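PDB 5ISV: [Ribosomal protein bS18]-alanine N-acetyltransferase from Escherichia coli O157:H7, which probably acetylates the N-terminal alanine of ribosomal protein bS18, using acetyl-CoA as the acetyl donor. Local coordinates for residues 16-21 / 70-75; 39-44 / 86-91; 103-108 / 128-133. All coordinates share one frame; numbering follows the deposited sequence. Where two conformers were deposited one is given.

Overall arrangement
All three contacts belong to one GNAT acetyltransferase fold and reach the same mixed sheet. Interaction 1 sets helix 12-22 against the end of strand 63-71; interaction 2 lays helix 80-94, which follows that strand, over the start of strand 43-47. Along the chain these two interleave, and interaction 3 opens only after both, joining the end of strand 99-105, neighbour of 63-71 in the sheet, to the end of strand 121-129 and the chain just after it. Centres lie about 18 Å apart for interactions 1 and 2, about 19 Å for 1 and 3 and about 24 Å for 2 and 3. Interactions 1 and 3 include residues predicted for acetyl-CoA binding, and interaction 3 the predicted proton acceptor.

Interaction 1 of 3, residues 16-21 / 70-75; sequences YHIEQR and AVDPDY
Arg21 near the end of helix 12-22 grips Asp72 side-on with two nitrogens, one to each carboxylate oxygen. NE donates to OD2 of Asp72 at 2.7 Å, while Arg21 NH2 reaches Asp72 OD1 at 2.9 Å in a nearly straight bond, N-H...O 176°, using the syn lone pair. Guanidinium and carboxylate lie almost in one plane, 16° apart, which suits a side-on, two-bond salt bridge. A bend at the third torsion of Arg21 (chi3 49°) swings the guanidinium group across to the loop. Asp72 OD1 has a second donor: the backbone N of Asp74 meets it on the anti side at 3.0 Å, closing an Asx turn. OD1, which takes the NH2 bond, therefore also closes the turn, and both bonds restrict rotation of the carboxylate. Asp74 extends the ionic network through a longer salt bridge, its OD2 lying 3.3 Å from Arg21 NH2, with its carboxylate turned steeply from the guanidinium plane.

Pro73 supplies the apolar cover: its CG lies over one guanidinium face, and its CD packs 3.8 Å from Arg21 CB. Deeper in, Ile18 crosses Asp72 at about a right angle. Its CG2 branch, anti to the backbone N, rests against Asp72 N at 3.7 Å and continues to the methyl of Ala70, whereas CG1 runs beside Asp72 OD2. Glu19 brings OE1 past Ala70 CB, but its carboxylate is held by Trp27 N, His23 and Asn68. Met51 of strand 50-60 backs Ile18, placing the helix against the sheet. Ala70 and Val71 belong to the predicted acetyl-CoA site, and the contact thus fastens an N-terminal helix of the GNAT fold to the end of strand 63-71, where acetyl-CoA is predicted to bind.

Interaction 2 of 3, residues 39-44 / 86-91; sequences RYLNFQ and EHLIDE
His87 meets Phe43 in a T-shaped (edge-to-face) pair, presenting its imidazole edge to the phenyl face. His87 CD2 stands 3.7 Å above the Phe43 ring plane, over its centre, and the neighbouring NE2 of His87 approaches CE1 of Phe43 to 3.6 Å. The planes stand 80° apart, with centroids separated by 4.8 Å. With CG of His87 anti to the backbone N, chi1 -176° sends the imidazole out toward the strand, and the turn about CB-CG brings its CD2-NE2 edge over the phenyl ring. Ile4 of the edge strand 2-6 also touches this histidine, so the imidazole bridges two strands of the sheet.

One residue on, Leu88 works at a different part of the same ring. Its CD1 methyl lies near the phenyl plane at the edge, 3.8 Å from Phe43 CE2, and also faces Leu41, whose CD2 is 4.4 Å away. Face and edge of Phe43 are thus occupied by consecutive residues of one helical turn. This is the helix-on-sheet layer of the GNAT fold: helix 80-94 follows strand 63-71 and leads to the parallel strand 99-105, packed on the sheet as the connecting helix of a beta-alpha-beta unit. Thr57 of strand 50-60 and Leu84 of the helix touch Leu88 and Phe43 respectively, continuing the apolar layer.

A turn further along, Glu91 contributes its aliphatic part. CG, anti to the backbone N, is put against Leu41 CD2 at 3.8 Å; the bend at chi2 (50°) then turns the carboxylate aside. The same CG sits at the edge of Phe43, 4.1 Å from CZ; Leu41 and Glu91 cross at about a right angle. The carboxylate end instead forms a salt bridge with Arg95 through OE2.

Interaction 3 of 3, residues 103-108 / 128-133; sequences EVRASN and NYYPTT
Arg105 reaches along Tyr130 and grips the carbonyl of Pro131 end-on, both terminal nitrogens donating to the same oxygen. NH1 lies 2.8 Å from Pro131 O and Arg105 NH2 3.0 Å from it. NH2 approaches in the carbonyl plane, whereas NH1 is tilted 30° out of it, and the acceptor stays close to the guanidinium plane for both. This fork ties the end of strand 99-105 in the GNAT sheet to the chain leaving strand 121-129, beside a classic beta bulge in which Tyr129 and Tyr130 face Glu137.

The arginine chain, extended from CG to NE, runs over one face of the Tyr130 ring. Its CG comes within 3.5 Å of Tyr130 CD2, and NE lies 4.0 Å above the ring plane, offset toward the rim. Guanidinium and ring planes differ by 25°, with Tyr130 CB covering a face of the guanidinium group. The opposite face of the Tyr130 ring receives CD2 of Tyr129 over its centre, leaving the ring sandwiched between its sequence neighbour and the arginine. At its far end the Tyr130 hydroxyl packs 3.6 Å from Glu103 CB.

Charged neighbours hold both the acidic and the basic ends. Glu137 takes a salt bridge from Arg105 NH1 and a hydrogen bond from Ser107 OG, coupling the arginine to the type I turn Arg105-Asn108; Asn108, predicted to bind acetyl-CoA, caps the following helix. Glu103, the predicted proton acceptor, is held through OE2 by Arg126, while its other oxygen looks toward the tyrosines. There a water donates to Glu103 OE1 at 2.6 Å and is hydrogen-bonded to Tyr129 OH at 2.7 Å.

Interaction 1 of 3, residues 16-21 / 70-75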
loop_
_atom_site.group_PDB
_atom_site.type_symbol
_atom_site.label_atom_id
_atom_site.label_comp_id
_atom_site.label_asym_id
_atom_site.label_seq_id
_atom_site.Cartn_x
_atom_site.Cartn_y
_atom_site.Cartn_z
ATOM N N TYR A 16 3.992 -3.236 -13.459
ATOM C CA TYR A 16 4.814 -2.168 -14.059
ATOM C C TYR A 16 4.060 -1.298 -15.085
ATOM O O TYR A 16 4.177 -0.083 -15.110
ATOM C CB TYR A 16 6.105 -2.773 -14.684
ATOM C CG TYR A 16 6.960 -1.770 -15.417
ATOM C CD1 TYR A 16 7.876 -1.020 -14.724
ATOM C CD2 TYR A 16 6.843 -1.552 -16.811
ATOM C CE1 TYR A 16 8.680 -0.089 -15.356
ATOM C CE2 TYR A 16 7.642 -0.606 -17.465
ATOM C CZ TYR A 16 8.569 0.133 -16.723
ATOM O OH TYR A 16 9.384 1.073 -17.332
ATOM N N HIS A 17 3.254 -1.951 -15.934
ATOM C CA HIS A 17 2.431 -1.260 -16.921
ATOM C C HIS A 17 1.434 -0.280 -16.234
ATOM O O HIS A 17 1.271 0.855 -16.659
ATOM C CB HIS A 17 1.731 -2.339 -17.806
ATOM C CG HIS A 17 0.801 -1.797 -18.863
ATOM N ND1 HIS A 17 1.248 -1.208 -20.025
ATOM C CD2 HIS A 17 -0.553 -1.749 -18.915
ATOM C CE1 HIS A 17 0.213 -0.866 -20.773
ATOM N NE2 HIS A 17 -0.893 -1.165 -20.112
ATOM N N ILE A 18 0.814 -0.717 -15.146
ATOM C CA ILE A 18 -0.049 0.171 -14.340
ATOM C C ILE A 18 0.729 1.359 -13.760
ATOM O O ILE A 18 0.309 2.496 -13.843
ATOM C CB ILE A 18 -0.767 -0.631 -13.238
ATOM C CG1 ILE A 18 -1.793 -1.583 -13.889
ATOM C CG2 ILE A 18 -1.453 0.279 -12.233
ATOM C CD1 ILE A 18 -2.488 -2.531 -12.964
ATOM N N GLU A 19 1.881 1.046 -13.201
ATOM C CA GLU A 19 2.720 2.085 -12.607
ATOM C C GLU A 19 3.065 3.227 -13.622
ATOM O O GLU A 19 2.996 4.415 -13.250
ATOM C CB GLU A 19 3.967 1.407 -12.065
ATOM C CG GLU A 19 4.992 2.352 -11.447
ATOM C CD GLU A 19 4.648 2.780 -10.038
ATOM O OE1 GLU A 19 3.708 2.246 -9.450
ATOM O OE2 GLU A 19 5.332 3.680 -9.505
ATOM N N GLN A 20 3.376 2.876 -14.882
ATOM C CA GLN A 20 3.631 3.882 -15.942
ATOM C C GLN A 20 2.458 4.776 -16.277
ATOM O O GLN A 20 2.611 5.940 -16.649
ATOM C CB GLN A 20 4.044 3.191 -17.255
ATOM C CG GLN A 20 5.250 2.308 -17.184
ATOM C CD GLN A 20 6.335 2.835 -16.270
ATOM O OE1 GLN A 20 6.896 3.923 -16.488
ATOM N NE2 GLN A 20 6.595 2.090 -15.202
ATOM N N ARG A 21 1.277 4.201 -16.182
ATOM C CA ARG A 21 0.065 4.893 -16.509
ATOM C C ARG A 21 -0.404 5.714 -15.324
ATOM O O ARG A 21 -0.946 6.788 -15.521
ATOM C CB ARG A 21 -0.971 3.847 -16.950
ATOM C CG ARG A 21 -0.638 3.190 -18.292
ATOM C CD ARG A 21 -1.470 1.931 -18.552
ATOM N NE ARG A 21 -2.875 2.173 -18.306
ATOM C CZ ARG A 21 -3.705 2.804 -19.132
ATOM N NH1 ARG A 21 -3.276 3.297 -20.286
ATOM N NH2 ARG A 21 -4.973 2.965 -18.754
ATOM N N ALA A 70 -1.067 1.363 -6.504
ATOM C CA ALA A 70 -1.530 2.106 -7.689
ATOM C C ALA A 70 -2.798 1.490 -8.205
ATOM O O ALA A 70 -3.013 0.279 -8.095
ATOM C CB ALA A 70 -0.497 2.139 -8.824
ATOM N N VAL A 71 -3.616 2.374 -8.756
ATOM C CA VAL A 71 -4.816 1.962 -9.529
ATOM C C VAL A 71 -4.669 2.499 -10.943
ATOM O O VAL A 71 -4.370 3.671 -11.143
ATOM C CB VAL A 71 -6.134 2.446 -8.872
ATOM C CG1 VAL A 71 -7.330 2.166 -9.782
ATOM C CG2 VAL A 71 -6.384 1.735 -7.548
ATOM N N ASP A 72 -4.925 1.638 -11.931
ATOM C CA ASP A 72 -4.832 2.049 -13.313
ATOM C C ASP A 72 -5.829 3.193 -13.582
ATOM O O ASP A 72 -6.949 3.138 -13.078
ATOM C CB ASP A 72 -5.137 0.854 -14.214
ATOM C CG ASP A 72 -4.941 1.168 -15.647
ATOM O OD1 ASP A 72 -5.797 1.853 -16.258
ATOM O OD2 ASP A 72 -3.859 0.798 -16.142
ATOM N N PRO A 73 -5.418 4.250 -14.307
ATOM C CA PRO A 73 -6.337 5.403 -14.453
ATOM C C PRO A 73 -7.700 5.122 -15.108
ATOM O O PRO A 73 -8.631 5.898 -14.888
ATOM C CB PRO A 73 -5.544 6.425 -15.287
ATOM C CG PRO A 73 -4.350 5.702 -15.805
ATOM C CD PRO A 73 -4.099 4.518 -14.915
ATOM N N ASP A 74 -7.822 4.016 -15.846
ATOM C CA ASP A 74 -9.115 3.565 -16.403
ATOM C C ASP A 74 -10.081 3.058 -15.346
ATOM O O ASP A 74 -11.254 2.806 -15.657
ATOM C CB ASP A 74 -8.901 2.416 -17.389
ATOM C CG ASP A 74 -8.345 2.869 -18.712
ATOM O OD1 ASP A 74 -8.260 4.091 -18.977
ATOM O OD2 ASP A 74 -8.012 1.972 -19.513
ATOM N N TYR A 75 -9.603 2.877 -14.117
ATOM C CA TYR A 75 -10.337 2.273 -13.039
ATOM C C TYR A 75 -10.446 3.173 -11.783
ATOM O O TYR A 75 -10.787 2.675 -10.719
ATOM C CB TYR A 75 -9.779 0.867 -12.758
ATOM C CG TYR A 75 -9.700 -0.093 -13.993
ATOM C CD1 TYR A 75 -8.575 -0.136 -14.830
ATOM C CD2 TYR A 75 -10.713 -0.991 -14.260
ATOM C CE1 TYR A 75 -8.482 -1.015 -15.921
ATOM C CE2 TYR A 75 -10.635 -1.878 -15.340
ATOM C CZ TYR A 75 -9.515 -1.911 -16.171
ATOM O OH TYR A 75 -9.548 -2.830 -17.275
#

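Interaction 2 of 3, residues 39-44 / 86-91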
loop_
_atom_site.group_PDB
_atom_site.type_symbol
_atom_site.label_atom_id
_atom_site.label_comp_id
_atom_site.label_asym_id
_atom_site.label_seq_id
_atom_site.Cartn_x
_atom_site.Cartn_y
_atom_site.Cartn_z
ATOM N N ARG A 39 9.591 -11.820 2.525
ATOM C CA ARG A 39 9.035 -10.808 3.450
ATOM C C ARG A 39 7.842 -10.045 2.879
ATOM O O ARG A 39 7.105 -9.377 3.608
ATOM C CB ARG A 39 10.058 -9.820 3.965
ATOM C CG ARG A 39 10.886 -9.050 2.971
ATOM C CD ARG A 39 11.922 -8.184 3.683
ATOM N NE ARG A 39 12.698 -8.932 4.685
ATOM C CZ ARG A 39 13.916 -9.456 4.510
ATOM N NH1 ARG A 39 14.564 -9.362 3.355
ATOM N NH2 ARG A 39 14.496 -10.102 5.508
ATOM N N TYR A 40 7.596 -10.181 1.584
ATOM C CA TYR A 40 6.510 -9.453 0.948
ATOM C C TYR A 40 5.168 -10.166 1.054
ATOM O O TYR A 40 5.099 -11.363 1.044
ATOM C CB TYR A 40 6.880 -9.109 -0.487
ATOM C CG TYR A 40 7.868 -7.972 -0.488
ATOM C CD1 TYR A 40 9.227 -8.210 -0.264
ATOM C CD2 TYR A 40 7.458 -6.662 -0.667
ATOM C CE1 TYR A 40 10.120 -7.164 -0.256
ATOM C CE2 TYR A 40 8.353 -5.587 -0.652
ATOM C CZ TYR A 40 9.697 -5.852 -0.426
ATOM O OH TYR A 40 10.602 -4.800 -0.331
ATOM N N LEU A 41 4.133 -9.346 1.134
ATOM C CA LEU A 41 2.726 -9.792 1.034
ATOM C C LEU A 41 2.068 -8.884 0.029
ATOM O O LEU A 41 1.371 -7.944 0.401
ATOM C CB LEU A 41 2.054 -9.716 2.416
ATOM C CG LEU A 41 0.680 -10.393 2.561
ATOM C CD1 LEU A 41 0.799 -11.889 2.384
ATOM C CD2 LEU A 41 0.041 -10.080 3.902
ATOM N N ASN A 42 2.307 -9.197 -1.254
ATOM C CA ASN A 42 1.884 -8.336 -2.350
ATOM C C ASN A 42 0.566 -8.870 -2.940
ATOM O O ASN A 42 0.395 -10.066 -3.089
ATOM C CB ASN A 42 2.962 -8.363 -3.449
ATOM C CG ASN A 42 4.263 -7.714 -2.979
ATOM O OD1 ASN A 42 4.248 -6.969 -2.008
ATOM N ND2 ASN A 42 5.359 -7.961 -3.662
ATOM N N PHE A 43 -0.287 -7.945 -3.325
ATOM C CA PHE A 43 -1.664 -8.278 -3.839
ATOM C C PHE A 43 -1.935 -7.520 -5.121
ATOM O O PHE A 43 -1.428 -6.427 -5.364
ATOM C CB PHE A 43 -2.733 -7.906 -2.788
ATOM C CG PHE A 43 -2.712 -8.780 -1.568
ATOM C CD1 PHE A 43 -3.067 -10.137 -1.647
ATOM C CD2 PHE A 43 -2.305 -8.257 -0.326
ATOM C CE1 PHE A 43 -3.050 -10.952 -0.548
ATOM C CE2 PHE A 43 -2.266 -9.076 0.777
ATOM C CZ PHE A 43 -2.622 -10.411 0.679
ATOM N N GLN A 44 -2.854 -8.114 -5.923
ATOM C CA GLN A 44 -3.351 -7.482 -7.147
ATOM C C GLN A 44 -4.872 -7.602 -7.148
ATOM O O GLN A 44 -5.418 -8.493 -6.488
ATOM C CB GLN A 44 -2.787 -8.196 -8.370
ATOM C CG GLN A 44 -3.155 -9.690 -8.440
ATOM C CD GLN A 44 -2.803 -10.346 -9.752
ATOM O OE1 GLN A 44 -3.070 -9.797 -10.809
ATOM N NE2 GLN A 44 -2.182 -11.513 -9.693
ATOM N N GLU A 86 -8.414 -2.744 2.163
ATOM C CA GLU A 86 -9.194 -3.502 3.119
ATOM C C GLU A 86 -8.798 -4.991 3.175
ATOM O O GLU A 86 -8.693 -5.583 4.265
ATOM C CB GLU A 86 -10.717 -3.272 2.848
ATOM C CG GLU A 86 -11.165 -1.819 3.178
ATOM C CD GLU A 86 -12.555 -1.359 2.684
ATOM O OE1 GLU A 86 -13.133 -1.970 1.749
ATOM O OE2 GLU A 86 -13.072 -0.335 3.220
ATOM N N HIS A 87 -8.546 -5.563 1.996
ATOM C CA HIS A 87 -8.086 -6.941 1.878
ATOM C C HIS A 87 -6.732 -7.097 2.616
ATOM O O HIS A 87 -6.550 -8.027 3.417
ATOM C CB HIS A 87 -7.971 -7.357 0.391
ATOM C CG HIS A 87 -7.602 -8.782 0.223
ATOM N ND1 HIS A 87 -8.542 -9.787 0.148
ATOM C CD2 HIS A 87 -6.393 -9.388 0.144
ATOM C CE1 HIS A 87 -7.928 -10.953 0.039
ATOM N NE2 HIS A 87 -6.624 -10.737 0.021
ATOM N N LEU A 88 -5.772 -6.225 2.272
ATOM C CA LEU A 88 -4.453 -6.217 2.934
ATOM C C LEU A 88 -4.570 -6.123 4.449
ATOM O O LEU A 88 -4.001 -6.940 5.161
ATOM C CB LEU A 88 -3.624 -5.088 2.343
ATOM C CG LEU A 88 -2.303 -4.810 3.071
ATOM C CD1 LEU A 88 -1.389 -6.037 2.962
ATOM C CD2 LEU A 88 -1.668 -3.576 2.472
ATOM N N ILE A 89 -5.342 -5.165 4.906
ATOM C CA ILE A 89 -5.551 -4.947 6.336
ATOM C C ILE A 89 -6.128 -6.198 7.004
ATOM O O ILE A 89 -5.640 -6.644 8.056
ATOM C CB ILE A 89 -6.374 -3.696 6.619
ATOM C CG1 ILE A 89 -5.608 -2.429 6.159
ATOM C CG2 ILE A 89 -6.824 -3.644 8.092
ATOM C CD1 ILE A 89 -6.392 -1.144 5.998
ATOM N N ASP A 90 -7.173 -6.776 6.384
ATOM C CA ASP A 90 -7.745 -7.994 6.902
ATOM C C ASP A 90 -6.747 -9.170 7.006
ATOM O O ASP A 90 -6.705 -9.884 8.018
ATOM C CB ASP A 90 -8.999 -8.419 6.104
ATOM C CG ASP A 90 -9.894 -9.290 6.922
ATOM O OD1 ASP A 90 -10.317 -8.824 8.004
ATOM O OD2 ASP A 90 -10.139 -10.442 6.518
ATOM N N GLU A 91 -5.960 -9.366 5.954
ATOM C CA GLU A 91 -4.964 -10.417 5.953
ATOM C C GLU A 91 -3.896 -10.159 7.025
ATOM O O GLU A 91 -3.526 -11.067 7.764
ATOM C CB GLU A 91 -4.288 -10.525 4.600
ATOM C CG GLU A 91 -3.359 -11.716 4.538
ATOM C CD GLU A 91 -4.009 -13.012 4.999
ATOM O OE1 GLU A 91 -5.107 -13.372 4.496
ATOM O OE2 GLU A 91 -3.399 -13.686 5.853
#

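Interaction 3 of 3, residues 103-108 / 128-133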
loop_
_atom_site.group_PDB
_atom_site.type_symbol
_atom_site.label_atom_id
_atom_site.label_comp_id
_atom_site.label_asym_id
_atom_site.label_seq_id
_atom_site.Cartn_x
_atom_site.Cartn_y
_atom_site.Cartn_z
ATOM N N GLU A 103 3.740 5.958 3.423
ATOM C CA GLU A 103 4.227 7.303 3.203
ATOM C C GLU A 103 3.446 7.891 2.023
ATOM O O GLU A 103 3.203 7.172 1.029
ATOM C CB GLU A 103 5.704 7.214 2.831
ATOM C CG GLU A 103 6.591 8.164 3.527
ATOM C CD GLU A 103 8.062 7.805 3.413
ATOM O OE1 GLU A 103 8.469 7.188 2.419
ATOM O OE2 GLU A 103 8.815 8.150 4.333
ATOM N N VAL A 104 3.027 9.139 2.129
ATOM C CA VAL A 104 2.236 9.768 1.083
ATOM C C VAL A 104 2.693 11.200 0.873
ATOM O O VAL A 104 2.974 11.927 1.824
ATOM C CB VAL A 104 0.706 9.660 1.411
ATOM C CG1 VAL A 104 0.367 10.227 2.763
ATOM C CG2 VAL A 104 -0.168 10.322 0.352
ATOM N N ARG A 105 2.813 11.622 -0.372
ATOM C CA ARG A 105 3.051 13.014 -0.724
ATOM C C ARG A 105 2.017 13.926 -0.099
ATOM O O ARG A 105 0.813 13.669 -0.213
ATOM C CB ARG A 105 3.056 13.162 -2.250
ATOM C CG ARG A 105 4.321 12.634 -2.852
ATOM C CD ARG A 105 4.213 12.341 -4.330
ATOM N NE ARG A 105 5.483 11.975 -4.916
ATOM C CZ ARG A 105 6.396 12.833 -5.372
ATOM N NH1 ARG A 105 6.187 14.144 -5.322
ATOM N NH2 ARG A 105 7.538 12.373 -5.874
ATOM N N ALA A 106 2.453 15.007 0.540
ATOM C CA ALA A 106 1.535 15.899 1.262
ATOM C C ALA A 106 0.438 16.523 0.380
ATOM O O ALA A 106 -0.620 16.894 0.875
ATOM C CB ALA A 106 2.330 16.989 1.937
ATOM N N SER A 107 0.716 16.668 -0.919
ATOM C CA SER A 107 -0.255 17.293 -1.824
ATOM C C SER A 107 -1.406 16.361 -2.185
ATOM O O SER A 107 -2.389 16.829 -2.766
ATOM C CB SER A 107 0.411 17.742 -3.109
ATOM O OG SER A 107 1.034 16.654 -3.765
ATOM N N ASN A 108 -1.308 15.073 -1.858
ATOM C CA ASN A 108 -2.379 14.134 -2.183
ATOM C C ASN A 108 -3.420 14.137 -1.068
ATOM O O ASN A 108 -3.582 13.164 -0.317
ATOM C CB ASN A 108 -1.841 12.731 -2.465
ATOM C CG ASN A 108 -2.835 11.860 -3.199
ATOM O OD1 ASN A 108 -4.069 12.081 -3.157
ATOM N ND2 ASN A 108 -2.312 10.877 -3.898
ATOM N N ASN A 128 10.250 18.204 2.852
ATOM C CA ASN A 128 10.878 18.245 1.524
ATOM C C ASN A 128 11.463 16.885 1.079
ATOM O O ASN A 128 12.449 16.837 0.307
ATOM C CB ASN A 128 11.942 19.367 1.467
ATOM C CG ASN A 128 11.296 20.730 1.400
ATOM O OD1 ASN A 128 10.203 20.879 0.845
ATOM N ND2 ASN A 128 11.933 21.717 1.950
ATOM N N TYR A 129 10.824 15.791 1.537
ATOM C CA TYR A 129 11.293 14.439 1.263
ATOM C C TYR A 129 11.232 14.049 -0.212
ATOM O O TYR A 129 12.061 13.291 -0.708
ATOM C CB TYR A 129 10.548 13.407 2.122
ATOM C CG TYR A 129 11.086 12.021 1.958
ATOM C CD1 TYR A 129 12.305 11.688 2.593
ATOM C CD2 TYR A 129 10.484 11.082 1.117
ATOM C CE1 TYR A 129 12.854 10.446 2.471
ATOM C CE2 TYR A 129 11.042 9.822 0.970
ATOM C CZ TYR A 129 12.237 9.507 1.625
ATOM O OH TYR A 129 12.734 8.255 1.480
ATOM N N TYR A 130 10.202 14.515 -0.906
ATOM C CA TYR A 130 9.943 14.095 -2.262
ATOM C C TYR A 130 10.264 15.180 -3.242
ATOM O O TYR A 130 9.920 16.333 -3.005
ATOM C CB TYR A 130 8.460 13.679 -2.470
ATOM C CG TYR A 130 8.078 12.339 -1.866
ATOM C CD1 TYR A 130 8.633 11.166 -2.354
ATOM C CD2 TYR A 130 7.177 12.238 -0.800
ATOM C CE1 TYR A 130 8.331 9.928 -1.819
ATOM C CE2 TYR A 130 6.863 10.973 -0.257
ATOM C CZ TYR A 130 7.455 9.827 -0.774
ATOM O OH TYR A 130 7.129 8.600 -0.201
ATOM N N PRO A 131 10.773 14.797 -4.437
ATOM C CA PRO A 131 10.862 15.786 -5.511
ATOM C C PRO A 131 9.510 16.044 -6.151
ATOM O O PRO A 131 8.647 15.154 -6.221
ATOM C CB PRO A 131 11.792 15.112 -6.531
ATOM C CG PRO A 131 11.460 13.675 -6.380
ATOM C CD PRO A 131 11.223 13.466 -4.899
ATOM N N THR A 132 9.306 17.269 -6.584
ATOM C CA THR A 132 8.215 17.582 -7.494
ATOM C C THR A 132 8.749 18.117 -8.813
ATOM O O THR A 132 9.951 18.286 -9.035
ATOM C CB THR A 132 7.209 18.604 -6.881
ATOM O OG1 THR A 132 7.846 19.889 -6.746
ATOM C CG2 THR A 132 6.690 18.138 -5.513
ATOM N N THR A 133 7.808 18.364 -9.715
ATOM C CA THR A 133 8.093 19.034 -10.971
ATOM C C THR A 133 8.432 20.507 -10.795
ATOM O O THR A 133 8.912 21.108 -11.748
ATOM C CB THR A 133 6.900 18.943 -11.951
ATOM O OG1 THR A 133 5.742 19.554 -11.370
ATOM C CG2 THR A 133 6.604 17.502 -12.268
HETATM O O HOH W 1 10.905 6.337 2.157
#